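Long-range contacts in probable TonB-dependent siderophore receptor PiuA (Acinetobacter baumannii, PDB 5FP1), which probably takes part in the first step of iron uptake across the outer membrane by binding iron-chelating siderophores, possibly including ferric enterobactin: residues A[88-93]-A[545-550]; A[123-128]-A[489-494]; A[146-151]-A[169-174]; A[258-263]-A[397-402]; A[388-393]-A[402-407]. All blocks are in the same frame, centred on the assembly; numbering follows the deposited sequence. Where two conformers were deposited one is given.

Contact 1 of 5, residues A[88-93]-A[545-550]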
# COMPACT_ATOMS: atom_id res chain seq x y z
N ARG A 88 -3.28 -8.74 6.57
CA ARG A 88 -3.85 -9.99 7.07
C ARG A 88 -4.24 -10.96 5.95
O ARG A 88 -5.26 -11.65 6.02
CB ARG A 88 -5.06 -9.71 7.97
CG ARG A 88 -4.71 -9.00 9.28
CD ARG A 88 -5.95 -8.87 10.17
NE ARG A 88 -5.63 -8.23 11.45
CZ ARG A 88 -6.51 -7.96 12.41
NH1 ARG A 88 -7.79 -8.25 12.25
NH2 ARG A 88 -6.12 -7.36 13.51
N GLY A 89 -3.41 -11.05 4.91
CA GLY A 89 -3.66 -11.99 3.83
C GLY A 89 -4.48 -11.50 2.65
O GLY A 89 -4.70 -12.24 1.68
N TYR A 90 -4.99 -10.26 2.74
CA TYR A 90 -5.93 -9.76 1.74
C TYR A 90 -5.44 -8.46 1.10
O TYR A 90 -5.00 -7.53 1.79
CB TYR A 90 -7.34 -9.60 2.33
CG TYR A 90 -7.91 -10.94 2.81
CD1 TYR A 90 -8.39 -11.87 1.90
CD2 TYR A 90 -7.88 -11.30 4.15
CE1 TYR A 90 -8.84 -13.12 2.31
CE2 TYR A 90 -8.33 -12.55 4.57
CZ TYR A 90 -8.84 -13.44 3.65
OH TYR A 90 -9.27 -14.70 4.04
N SER A 91 -5.53 -8.40 -0.22
CA SER A 91 -5.05 -7.23 -0.96
C SER A 91 -5.76 -5.96 -0.54
O SER A 91 -7.00 -5.90 -0.45
CB SER A 91 -5.24 -7.43 -2.47
OG SER A 91 -5.03 -6.20 -3.12
N SER A 92 -4.97 -4.91 -0.31
CA SER A 92 -5.55 -3.60 -0.02
C SER A 92 -5.20 -2.59 -1.11
O SER A 92 -5.41 -1.39 -0.96
CB SER A 92 -5.09 -3.09 1.34
OG SER A 92 -3.74 -2.68 1.28
N GLU A 93 -4.74 -3.10 -2.25
CA GLU A 93 -4.37 -2.28 -3.40
C GLU A 93 -5.50 -1.33 -3.83
O GLU A 93 -5.25 -0.15 -4.15
CB GLU A 93 -3.95 -3.19 -4.57
CG GLU A 93 -3.35 -2.40 -5.74
CD GLU A 93 -2.98 -3.27 -6.94
OE1 GLU A 93 -3.06 -4.54 -6.83
OE2 GLU A 93 -2.61 -2.65 -7.99
N THR A 545 -9.94 -13.10 10.52
CA THR A 545 -10.25 -12.21 9.37
C THR A 545 -10.34 -13.13 8.18
O THR A 545 -9.40 -13.90 7.90
CB THR A 545 -9.16 -11.15 9.19
OG1 THR A 545 -9.26 -10.17 10.25
CG2 THR A 545 -9.27 -10.43 7.81
N GLU A 546 -11.49 -13.14 7.52
CA GLU A 546 -11.78 -14.13 6.53
C GLU A 546 -12.63 -13.61 5.41
O GLU A 546 -13.42 -12.68 5.59
CB GLU A 546 -12.49 -15.35 7.15
CG GLU A 546 -13.84 -15.03 7.73
CD GLU A 546 -14.48 -16.23 8.44
OE1 GLU A 546 -14.37 -17.37 7.93
OE2 GLU A 546 -15.06 -16.01 9.52
N LYS A 547 -12.50 -14.27 4.27
CA LYS A 547 -13.37 -14.00 3.14
C LYS A 547 -14.19 -15.25 2.88
O LYS A 547 -13.78 -16.15 2.14
CB LYS A 547 -12.57 -13.58 1.91
CG LYS A 547 -13.46 -13.07 0.79
CD LYS A 547 -12.69 -12.84 -0.49
CE LYS A 547 -11.81 -11.62 -0.45
NZ LYS A 547 -11.05 -11.50 -1.74
N GLN A 548 -15.35 -15.32 3.54
CA GLN A 548 -16.14 -16.54 3.56
C GLN A 548 -16.93 -16.70 2.26
O GLN A 548 -17.46 -17.75 1.99
CB GLN A 548 -17.06 -16.55 4.79
CG GLN A 548 -18.24 -15.60 4.75
CD GLN A 548 -17.88 -14.18 5.14
OE1 GLN A 548 -16.74 -13.86 5.40
NE2 GLN A 548 -18.88 -13.32 5.16
N ASN A 549 -17.00 -15.65 1.46
CA ASN A 549 -17.54 -15.77 0.11
C ASN A 549 -16.57 -15.13 -0.86
O ASN A 549 -16.56 -13.89 -1.03
CB ASN A 549 -18.91 -15.09 -0.00
CG ASN A 549 -20.01 -15.94 0.53
OD1 ASN A 549 -20.43 -16.91 -0.11
ND2 ASN A 549 -20.47 -15.63 1.72
N THR A 550 -15.74 -15.98 -1.45
CA THR A 550 -14.71 -15.57 -2.39
C THR A 550 -15.15 -15.93 -3.79
O THR A 550 -15.71 -17.03 -4.02
CB THR A 550 -13.40 -16.32 -2.09
OG1 THR A 550 -12.96 -16.00 -0.76
CG2 THR A 550 -12.30 -15.98 -3.09

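Contact 2 of 5, residues A[123-128]-A[489-494]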
# COMPACT_ATOMS: atom_id res chain seq x y z
N SER A 123 -11.30 -6.14 8.72
CA SER A 123 -12.37 -5.73 7.81
C SER A 123 -12.92 -4.38 8.18
O SER A 123 -13.22 -4.11 9.35
CB SER A 123 -13.47 -6.79 7.84
OG SER A 123 -12.94 -8.05 7.47
N ALA A 124 -13.03 -3.49 7.19
CA ALA A 124 -13.40 -2.12 7.51
C ALA A 124 -14.29 -1.38 6.54
O ALA A 124 -14.16 -0.16 6.38
CB ALA A 124 -12.12 -1.33 7.75
N SER A 125 -15.21 -2.07 5.88
CA SER A 125 -16.07 -1.40 4.92
C SER A 125 -16.96 -0.35 5.54
O SER A 125 -17.32 0.60 4.86
CB SER A 125 -16.91 -2.38 4.09
OG SER A 125 -16.10 -3.17 3.24
N ALA A 126 -17.33 -0.46 6.82
CA ALA A 126 -18.20 0.57 7.41
C ALA A 126 -17.48 1.92 7.43
O ALA A 126 -18.12 2.99 7.42
CB ALA A 126 -18.67 0.16 8.79
N MET A 127 -16.15 1.89 7.48
CA MET A 127 -15.35 3.09 7.49
C MET A 127 -14.97 3.55 6.07
O MET A 127 -14.79 4.73 5.83
CB MET A 127 -14.07 2.88 8.31
CG MET A 127 -14.38 2.58 9.76
SD MET A 127 -12.90 2.61 10.77
CE MET A 127 -12.61 4.37 10.86
N GLY A 128 -14.85 2.60 5.15
CA GLY A 128 -14.28 2.92 3.83
C GLY A 128 -15.08 2.53 2.60
O GLY A 128 -14.71 2.91 1.49
N ALA A 489 -16.81 -6.90 12.43
CA ALA A 489 -16.93 -5.93 11.32
C ALA A 489 -16.96 -6.68 10.01
O ALA A 489 -16.33 -7.76 9.87
CB ALA A 489 -15.77 -4.94 11.34
N THR A 490 -17.71 -6.14 9.05
CA THR A 490 -17.86 -6.79 7.77
C THR A 490 -17.19 -5.99 6.64
O THR A 490 -16.84 -4.80 6.79
CB THR A 490 -19.34 -7.03 7.40
OG1 THR A 490 -20.04 -5.78 7.23
CG2 THR A 490 -20.04 -7.88 8.46
N SER A 491 -17.07 -6.67 5.51
CA SER A 491 -16.58 -6.06 4.29
C SER A 491 -17.27 -6.68 3.09
O SER A 491 -17.66 -7.83 3.13
CB SER A 491 -15.06 -6.26 4.20
OG SER A 491 -14.58 -6.06 2.87
N ALA A 492 -17.40 -5.89 2.03
CA ALA A 492 -17.91 -6.35 0.74
C ALA A 492 -16.98 -5.78 -0.35
O ALA A 492 -16.48 -4.64 -0.24
CB ALA A 492 -19.34 -5.87 0.54
N SER A 493 -16.73 -6.59 -1.38
CA SER A 493 -15.79 -6.24 -2.46
C SER A 493 -16.42 -6.61 -3.80
O SER A 493 -16.51 -7.79 -4.14
CB SER A 493 -14.43 -6.94 -2.27
OG SER A 493 -13.44 -6.45 -3.21
N PRO A 494 -16.93 -5.61 -4.51
CA PRO A 494 -17.64 -5.86 -5.76
C PRO A 494 -16.69 -6.16 -6.90
O PRO A 494 -15.52 -5.74 -6.88
CB PRO A 494 -18.38 -4.55 -6.01
CG PRO A 494 -17.49 -3.51 -5.41
CD PRO A 494 -16.88 -4.17 -4.19
O HOH W 1 -17.05 -2.79 8.60

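Contact 3 of 5, residues A[146-151]-A[169-174]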
# COMPACT_ATOMS: atom_id res chain seq x y z
N LYS A 146 -0.82 26.54 11.84
CA LYS A 146 -0.34 27.72 12.57
C LYS A 146 1.14 27.61 12.94
O LYS A 146 1.65 26.53 13.22
CB LYS A 146 -1.18 27.97 13.82
CG LYS A 146 -1.09 26.89 14.88
CD LYS A 146 -1.87 27.27 16.13
CE LYS A 146 -1.69 26.22 17.22
NZ LYS A 146 -2.74 26.31 18.27
N GLY A 147 1.84 28.74 12.95
CA GLY A 147 3.24 28.77 13.35
C GLY A 147 4.13 28.76 12.13
O GLY A 147 3.90 28.00 11.19
N ASP A 148 5.15 29.61 12.13
CA ASP A 148 6.05 29.72 11.00
C ASP A 148 7.17 28.71 11.13
O ASP A 148 7.58 28.39 12.24
CB ASP A 148 6.60 31.14 10.88
CG ASP A 148 5.54 32.13 10.44
OD1 ASP A 148 4.50 32.19 11.12
OD2 ASP A 148 5.72 32.81 9.42
N PHE A 149 7.62 28.17 10.00
CA PHE A 149 8.79 27.28 10.00
C PHE A 149 9.35 27.03 8.61
O PHE A 149 8.66 27.23 7.61
CB PHE A 149 8.50 25.97 10.74
CG PHE A 149 7.41 25.12 10.12
CD1 PHE A 149 7.70 24.24 9.08
CD2 PHE A 149 6.12 25.14 10.63
CE1 PHE A 149 6.71 23.43 8.54
CE2 PHE A 149 5.13 24.33 10.09
CZ PHE A 149 5.43 23.47 9.04
N LEU A 150 10.64 26.69 8.58
CA LEU A 150 11.31 26.26 7.37
C LEU A 150 12.16 25.05 7.72
O LEU A 150 13.02 25.12 8.60
CB LEU A 150 12.18 27.37 6.79
CG LEU A 150 12.93 27.00 5.51
CD1 LEU A 150 11.98 26.71 4.36
CD2 LEU A 150 13.89 28.12 5.12
N GLU A 151 11.89 23.93 7.04
CA GLU A 151 12.65 22.69 7.24
C GLU A 151 13.18 22.20 5.89
O GLU A 151 12.62 22.52 4.84
CB GLU A 151 11.78 21.60 7.84
CG GLU A 151 11.17 21.90 9.19
CD GLU A 151 10.38 20.72 9.73
OE1 GLU A 151 10.86 19.58 9.61
OE2 GLU A 151 9.27 20.95 10.26
N ASN A 169 6.42 26.83 5.96
CA ASN A 169 5.08 27.19 6.38
C ASN A 169 5.08 28.63 6.94
O ASN A 169 5.84 28.95 7.83
CB ASN A 169 4.63 26.22 7.46
CG ASN A 169 3.18 26.40 7.86
OD1 ASN A 169 2.31 25.70 7.38
ND2 ASN A 169 2.92 27.34 8.77
N LYS A 170 4.23 29.48 6.39
CA LYS A 170 4.15 30.89 6.78
C LYS A 170 2.76 31.17 7.35
O LYS A 170 1.76 31.03 6.66
CB LYS A 170 4.42 31.78 5.58
CG LYS A 170 4.81 33.21 5.92
CD LYS A 170 5.01 34.03 4.65
CE LYS A 170 6.48 34.12 4.23
NZ LYS A 170 7.24 35.08 5.08
N ASP A 171 2.73 31.57 8.62
CA ASP A 171 1.51 31.98 9.33
C ASP A 171 1.37 33.50 9.20
O ASP A 171 2.19 34.24 9.73
CB ASP A 171 1.66 31.58 10.80
CG ASP A 171 0.38 31.77 11.62
OD1 ASP A 171 -0.41 32.67 11.31
OD2 ASP A 171 0.19 31.00 12.58
N PHE A 172 0.37 33.98 8.47
CA PHE A 172 0.23 35.42 8.23
C PHE A 172 -0.33 36.15 9.46
O PHE A 172 -0.59 37.34 9.40
CB PHE A 172 -0.67 35.70 7.03
CG PHE A 172 -0.04 35.37 5.69
CD1 PHE A 172 0.04 34.05 5.25
CD2 PHE A 172 0.43 36.39 4.85
CE1 PHE A 172 0.60 33.75 4.02
CE2 PHE A 172 0.99 36.09 3.61
CZ PHE A 172 1.07 34.77 3.20
N GLY A 173 -0.53 35.42 10.56
CA GLY A 173 -1.07 36.00 11.79
C GLY A 173 -2.50 36.50 11.81
O GLY A 173 -2.91 37.15 12.77
N ASN A 174 -3.28 36.21 10.77
CA ASN A 174 -4.70 36.63 10.68
C ASN A 174 -5.61 35.43 10.40
O ASN A 174 -6.67 35.56 9.76
CB ASN A 174 -4.83 37.59 9.51
CG ASN A 174 -4.16 37.04 8.29
OD1 ASN A 174 -3.79 35.85 8.28
ND2 ASN A 174 -3.95 37.87 7.26

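Contact 4 of 5, residues A[258-263]-A[397-402]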
# COMPACT_ATOMS: atom_id res chain seq x y z
N GLY A 258 16.16 -6.83 -16.40
CA GLY A 258 15.48 -5.88 -17.23
C GLY A 258 16.31 -5.46 -18.44
O GLY A 258 17.49 -5.79 -18.55
N TRP A 259 15.68 -4.72 -19.33
CA TRP A 259 16.26 -4.34 -20.61
C TRP A 259 16.22 -2.82 -20.66
O TRP A 259 15.21 -2.22 -21.03
CB TRP A 259 15.45 -4.98 -21.71
CG TRP A 259 16.01 -4.94 -23.08
CD1 TRP A 259 17.09 -4.22 -23.53
CD2 TRP A 259 15.49 -5.64 -24.20
NE1 TRP A 259 17.29 -4.47 -24.87
CE2 TRP A 259 16.32 -5.33 -25.31
CE3 TRP A 259 14.44 -6.53 -24.37
CZ2 TRP A 259 16.10 -5.87 -26.57
CZ3 TRP A 259 14.23 -7.08 -25.63
CH2 TRP A 259 15.06 -6.74 -26.72
N LYS A 260 17.32 -2.19 -20.27
CA LYS A 260 17.29 -0.77 -19.99
C LYS A 260 17.00 0.11 -21.18
O LYS A 260 16.38 1.17 -21.01
CB LYS A 260 18.54 -0.32 -19.24
CG LYS A 260 18.59 -0.92 -17.85
CD LYS A 260 19.78 -0.45 -17.07
CE LYS A 260 19.58 0.92 -16.51
NZ LYS A 260 20.54 1.11 -15.41
N ASP A 261 17.41 -0.33 -22.37
CA ASP A 261 17.14 0.43 -23.59
C ASP A 261 15.67 0.32 -24.01
O ASP A 261 15.24 1.07 -24.88
CB ASP A 261 18.03 -0.05 -24.74
CG ASP A 261 18.17 0.99 -25.86
OD1 ASP A 261 18.33 2.17 -25.54
OD2 ASP A 261 18.06 0.64 -27.05
N ARG A 262 14.94 -0.66 -23.46
CA ARG A 262 13.53 -0.88 -23.81
C ARG A 262 12.55 -0.42 -22.71
O ARG A 262 11.50 0.17 -22.98
CB ARG A 262 13.29 -2.36 -24.05
CG ARG A 262 11.91 -2.69 -24.58
CD ARG A 262 11.61 -4.16 -24.51
NE ARG A 262 11.45 -4.65 -23.15
CZ ARG A 262 11.19 -5.92 -22.82
NH1 ARG A 262 11.09 -6.86 -23.76
NH2 ARG A 262 11.01 -6.24 -21.55
N ASP A 263 12.90 -0.76 -21.48
CA ASP A 263 11.99 -0.68 -20.33
C ASP A 263 11.97 0.75 -19.78
O ASP A 263 12.96 1.48 -19.89
CB ASP A 263 12.47 -1.60 -19.20
CG ASP A 263 12.41 -3.09 -19.56
OD1 ASP A 263 11.75 -3.50 -20.55
OD2 ASP A 263 13.00 -3.86 -18.77
N PRO A 397 24.31 -11.06 -16.93
CA PRO A 397 23.68 -10.39 -18.06
C PRO A 397 24.35 -9.07 -18.40
O PRO A 397 24.78 -8.35 -17.50
CB PRO A 397 22.24 -10.12 -17.57
CG PRO A 397 22.31 -10.21 -16.08
CD PRO A 397 23.39 -11.21 -15.78
N THR A 398 24.42 -8.74 -19.69
CA THR A 398 24.92 -7.45 -20.10
C THR A 398 23.84 -6.68 -20.84
O THR A 398 23.03 -7.27 -21.57
CB THR A 398 26.17 -7.60 -20.99
OG1 THR A 398 25.83 -8.34 -22.16
CG2 THR A 398 27.26 -8.35 -20.26
N GLN A 399 23.82 -5.36 -20.67
CA GLN A 399 22.79 -4.52 -21.29
C GLN A 399 23.07 -4.30 -22.77
O GLN A 399 24.19 -3.96 -23.16
CB GLN A 399 22.70 -3.18 -20.56
CG GLN A 399 22.10 -3.33 -19.17
CD GLN A 399 20.64 -3.77 -19.25
OE1 GLN A 399 19.91 -3.35 -20.15
NE2 GLN A 399 20.24 -4.66 -18.37
N LYS A 400 22.03 -4.48 -23.58
CA LYS A 400 22.09 -4.39 -25.05
C LYS A 400 21.03 -3.47 -25.61
O LYS A 400 20.04 -3.17 -24.93
CB LYS A 400 21.85 -5.76 -25.67
CG LYS A 400 22.83 -6.85 -25.29
CD LYS A 400 24.19 -6.64 -25.93
CE LYS A 400 25.15 -7.75 -25.52
NZ LYS A 400 26.55 -7.49 -25.95
N PRO A 401 21.20 -3.02 -26.86
CA PRO A 401 20.18 -2.19 -27.50
C PRO A 401 18.83 -2.89 -27.73
O PRO A 401 18.74 -4.10 -27.93
CB PRO A 401 20.81 -1.77 -28.85
CG PRO A 401 22.28 -2.02 -28.70
CD PRO A 401 22.45 -3.11 -27.67
N PHE A 402 17.78 -2.09 -27.72
CA PHE A 402 16.47 -2.55 -28.13
C PHE A 402 16.28 -2.06 -29.54
O PHE A 402 16.31 -0.86 -29.77
CB PHE A 402 15.39 -1.97 -27.19
CG PHE A 402 13.98 -2.22 -27.63
CD1 PHE A 402 13.47 -3.51 -27.69
CD2 PHE A 402 13.13 -1.16 -27.96
CE1 PHE A 402 12.16 -3.74 -28.09
CE2 PHE A 402 11.82 -1.38 -28.36
CZ PHE A 402 11.33 -2.68 -28.42
O HOH W 2 19.73 -2.19 -22.47

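Contact 5 of 5, residues A[388-393]-A[402-407]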
# COMPACT_ATOMS: atom_id res chain seq x y z
N THR A 388 18.66 -9.85 -31.95
CA THR A 388 17.98 -8.62 -31.53
C THR A 388 17.83 -8.53 -29.99
O THR A 388 17.02 -7.75 -29.47
CB THR A 388 16.63 -8.49 -32.26
OG1 THR A 388 15.85 -9.67 -32.06
CG2 THR A 388 16.86 -8.28 -33.79
N ASN A 389 18.63 -9.33 -29.28
CA ASN A 389 18.87 -9.18 -27.85
C ASN A 389 17.68 -9.51 -26.93
O ASN A 389 17.66 -9.03 -25.78
CB ASN A 389 19.39 -7.78 -27.54
CG ASN A 389 20.54 -7.36 -28.45
OD1 ASN A 389 21.47 -8.11 -28.62
ND2 ASN A 389 20.49 -6.14 -29.00
N TRP A 390 16.78 -10.38 -27.40
CA TRP A 390 15.58 -10.75 -26.66
C TRP A 390 15.82 -11.63 -25.45
O TRP A 390 14.92 -11.75 -24.63
CB TRP A 390 14.49 -11.36 -27.60
CG TRP A 390 13.67 -10.28 -28.17
CD1 TRP A 390 13.91 -9.58 -29.33
CD2 TRP A 390 12.56 -9.64 -27.54
NE1 TRP A 390 12.99 -8.59 -29.48
CE2 TRP A 390 12.16 -8.59 -28.39
CE3 TRP A 390 11.86 -9.86 -26.35
CZ2 TRP A 390 11.09 -7.77 -28.09
CZ3 TRP A 390 10.77 -9.05 -26.06
CH2 TRP A 390 10.41 -8.01 -26.91
N CYS A 391 16.97 -12.30 -25.38
CA CYS A 391 17.37 -13.04 -24.21
C CYS A 391 18.73 -12.58 -23.75
O CYS A 391 19.54 -12.11 -24.54
CB CYS A 391 17.45 -14.54 -24.49
SG CYS A 391 15.92 -15.25 -25.10
N THR A 392 18.97 -12.73 -22.46
CA THR A 392 20.26 -12.37 -21.88
C THR A 392 20.82 -13.55 -21.08
O THR A 392 20.15 -14.60 -20.93
CB THR A 392 20.15 -11.08 -21.04
OG1 THR A 392 21.45 -10.57 -20.76
CG2 THR A 392 19.42 -11.33 -19.73
N SER A 393 22.02 -13.40 -20.55
CA SER A 393 22.64 -14.47 -19.78
C SER A 393 22.02 -14.56 -18.38
O SER A 393 21.80 -13.54 -17.73
CB SER A 393 24.16 -14.26 -19.69
OG SER A 393 24.77 -15.41 -19.14
N PHE A 402 17.78 -2.09 -27.72
CA PHE A 402 16.47 -2.55 -28.13
C PHE A 402 16.28 -2.06 -29.54
O PHE A 402 16.31 -0.86 -29.77
CB PHE A 402 15.39 -1.97 -27.19
CG PHE A 402 13.98 -2.22 -27.63
CD1 PHE A 402 13.47 -3.51 -27.69
CD2 PHE A 402 13.13 -1.16 -27.96
CE1 PHE A 402 12.16 -3.74 -28.09
CE2 PHE A 402 11.82 -1.38 -28.36
CZ PHE A 402 11.33 -2.68 -28.42
N VAL A 403 16.10 -2.97 -30.50
CA VAL A 403 16.06 -2.54 -31.89
C VAL A 403 14.73 -2.73 -32.57
O VAL A 403 14.58 -2.37 -33.73
CB VAL A 403 17.15 -3.20 -32.76
CG1 VAL A 403 18.54 -2.93 -32.17
CG2 VAL A 403 16.89 -4.68 -32.91
N ASP A 404 13.74 -3.25 -31.85
CA ASP A 404 12.39 -3.30 -32.37
C ASP A 404 11.68 -1.97 -32.05
O ASP A 404 12.31 -1.05 -31.62
CB ASP A 404 11.66 -4.50 -31.80
CG ASP A 404 12.40 -5.81 -32.06
OD1 ASP A 404 12.51 -6.20 -33.23
OD2 ASP A 404 12.86 -6.44 -31.09
N ARG A 405 10.37 -1.90 -32.26
CA ARG A 405 9.61 -0.67 -32.04
C ARG A 405 8.42 -0.97 -31.14
O ARG A 405 7.79 -2.02 -31.25
CB ARG A 405 9.08 -0.17 -33.41
CG ARG A 405 8.34 1.15 -33.41
CD ARG A 405 8.22 1.70 -34.83
NE ARG A 405 7.60 0.75 -35.75
CZ ARG A 405 6.28 0.62 -35.91
NH1 ARG A 405 5.43 1.37 -35.20
NH2 ARG A 405 5.80 -0.27 -36.77
N LEU A 406 8.11 -0.02 -30.28
CA LEU A 406 6.91 -0.09 -29.44
C LEU A 406 5.84 0.79 -30.03
O LEU A 406 6.13 1.92 -30.46
CB LEU A 406 7.23 0.39 -28.02
CG LEU A 406 8.20 -0.52 -27.27
CD1 LEU A 406 8.54 0.04 -25.92
CD2 LEU A 406 7.69 -1.94 -27.11
N GLN A 407 4.60 0.31 -30.04
CA GLN A 407 3.52 1.15 -30.49
C GLN A 407 2.34 1.08 -29.55
O GLN A 407 1.86 0.01 -29.23
CB GLN A 407 3.07 0.70 -31.88
CG GLN A 407 1.92 1.50 -32.46
CD GLN A 407 1.84 1.36 -33.97
OE1 GLN A 407 2.63 1.95 -34.70
NE2 GLN A 407 0.90 0.56 -34.43
O HOH W 3 15.32 -5.61 -29.94
O HOH W 4 13.37 -8.98 -33.04

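Contact 1 of 5, residues A[88-93]-A[545-550]
Arg88 and Tyr90 stand well off the strand that contains Thr545 and Lys547, with CA atoms 7.2 Å apart for Arg88 and Thr545 and 8.7 Å for Tyr90 and Lys547, so side chains bridge the gap. Arg88 runs extended from CG to NE and crosses Thr545 at about a right angle; its NH1 donates, close to the guanidinium plane, to Thr545 OG1 (3.1 Å, 153°). NH2 of the same group forms salt bridges with Glu524 and Glu571, and Thr545 OG1 has a second partner in Thr522. The Tyr90 ring reaches between Thr545 and Lys547: its CE2 lies 4.0 Å from Thr545 CG2, and its CE1 3.8 Å from Lys547 CB. The hydroxyl ends at the barrel backbone, where Lys547 N makes a weak 3.3 Å bond to Tyr90 OH; Ser565 is its stronger partner. Lys547 itself pairs with Glu518. This buried, polar seam between plug and inner barrel wall is characteristic of TonB-dependent receptors.

Contact 2 of 5, residues A[123-128]-A[489-494]
Ser125 and Ser491 approach to 4.7 Å between CA atoms, where residues 123-126, leading into the short plug helix 125-128, run almost perpendicular to residues 489-492 of barrel strand 482-493. Ser125 OG, set anti to its own carbonyl carbon (chi1 -67°), reaches across to accept from Ala492 N (3.2 Å, 152°). The backbone beside it adds a weak bond from Ser125 N to Thr490 O (3.3 Å). A water continues the pattern one residue on, accepting from Ala126 N at 2.9 Å and donating to Thr490 O at 2.7 Å, so this one barrel carbonyl serves two successive amides, one weakly and one through the water. Ser123 packs on the other flank: its CB lies 4.0 Å from Ser491 CB, and its carbonyl O meets Ala489 CB at 3.3 Å. Farther out, the plug loop that follows the helix positions these hydroxyls: Ser125 OG bonds to Gly129 O, Ser491 OG to Gly131 O, and Ser123 OG to Val133 O, with Thr522 of the barrel as a further partner of Ser123. Amides at the helix start thus meet the barrel only weakly or through water, and small hydroxyl side chains rather than ion pairs join the two segments.

Contact 3 of 5, residues A[146-151]-A[169-174]
Gly147 N donates over 2.8 Å at 162° to Asp171 OD2, which accepts on its anti lone pair, away from OD1. The bond lies at the open end of the first hairpin of the beta-barrel, strands 149-157 and 161-171, next to the region where the plug passes into the barrel. Phe149 and Asn169 form an antiparallel hydrogen-bonded pair there, with Asn169 N to Phe149 O at 2.8 Å and Phe149 N to Asn169 O at 2.9 Å. Beyond this pair side chains take over the pairing. The Asp148 carboxylate turns toward Asp171 N and is held weakly through both oxygens, the closer being OD1 at 3.1 Å. Asp171 meanwhile spends its other oxygen, OD1, on Gly173 N, an Asx turn that starts the short connection to strand 177-188. The two carboxylates, nearly parallel in plane, probably raise the local negative charge, which Lys170 nearby may partly offset. Asn169 ND2 bonds chiefly to Lys145 O and reaches Gly147 O only weakly. With chi1 at 62°, the Phe149 ring folds back over its cross-strand partner: Asn169 CB sits over its face, 3.4 Å from the ring centroid, in a tight CH-pi contact.

Contact 4 of 5, residues A[258-263]-A[397-402]
Phe402, Gln399 and Trp259 carry most of this contact between two extracellular loops. The Phe402 ring turns its edge to the six-membered ring of Trp259 in a T-shaped pair, centroids 5.2 Å apart and planes at 89°, with CD1 doing the touching. Arg262 covers a face of the same phenyl: its CG lies 3.5 Å from the Phe402 centroid, almost straight above it, before the chain bends away so that NE and NH2 grip Asp263 OD1 side-on. The backbone of Phe402 is held as well, its N donating to Asp261 OD2 (2.8 Å), on the lone pair away from the other carboxylate oxygen. Gln399, bent at chi2 (-66°), offers both ends of its amide to the backbone flanking Trp259. Gln399 NE2 donates almost straight to Gly258 O (3.0 Å), and Lys260 N donates to Gln399 OE1 (2.8 Å), which together fix the amide's orientation. A water gives one proton to Gln399 OE1 at 2.6 Å and the other to Lys400 O, while accepting from Asp261 N. Lys400 O, which lies in the indole plane, also receives a weak bond from Trp259 NE1 (3.0 Å). Around this packing, Trp259 meets the rings of His318 and Trp390, and Arg262 rests on Val300 of strand 284-304; the loops lead into strands 264-279 and 405-428, consistent with a place at the extracellular rim of the barrel.

Contact 5 of 5, residues A[388-393]-A[402-407]
Trp390 and Asp404 make the tight part of this contact. The indole NE1 donates to Asp404 OD2 over 2.7 Å at 157°; the oxygen lies near the ring plane and is approached nearly along its C-O bond, while the carboxylate plane is turned 37° from the indole. Thr388 and Val403 add to the packed part, touching at about a right angle, methyl to methyl, with Thr388 CG2 and Val403 CG2 3.7 Å apart. Trp390 CZ2 comes only to 4.2 Å from the edge of the Phe402 ring at CE1. The chain then folds back so that Asp404 N lies 4.0 Å above the face of the Phe402 ring. On the loose side water does the joining. One water donates to Thr388 O (2.8 Å) and to Asp404 OD2, and accepts from Val403 N. A second water donates to Asp404 OD1 (2.9 Å) and pairs with Thr388 OG1. Gripped by the indole N-H and two waters, the carboxylate would be expected to keep its charge. Segment 388-393 lies in the long connection between strands 346-368 and 405-428, and segment 402-407 is its end and the start of the second strand. With the Cys383-Cys391 disulfide and strand 391-393 pairing with 315-341, this is a long, disulfide-braced loop of the kind that TonB-dependent receptors carry on the extracellular side of the barrel.

Overall arrangement
Contacts 1 and 2 are buried and join plug to barrel, their centres about 10 Å apart; the first relies on an arginine and a tyrosine spanning a wide gap, the second on serines and backbone at close range. Contacts 3, 4 and 5 lie within the barrel domain, farther from the centre of the chain; contacts 3 and 5 are at the surface and contact 4 is partly buried. Contact 3 pairs neighbouring strands at the periplasmic end, about 53 Å from contact 5, centre to centre. Contacts 4 and 5 share Phe402 and touch one another, Asn389 bonding to Pro401, so they form one extracellular assembly in which aromatic rings and bridging waters replace the regular strand pairing of contact 3.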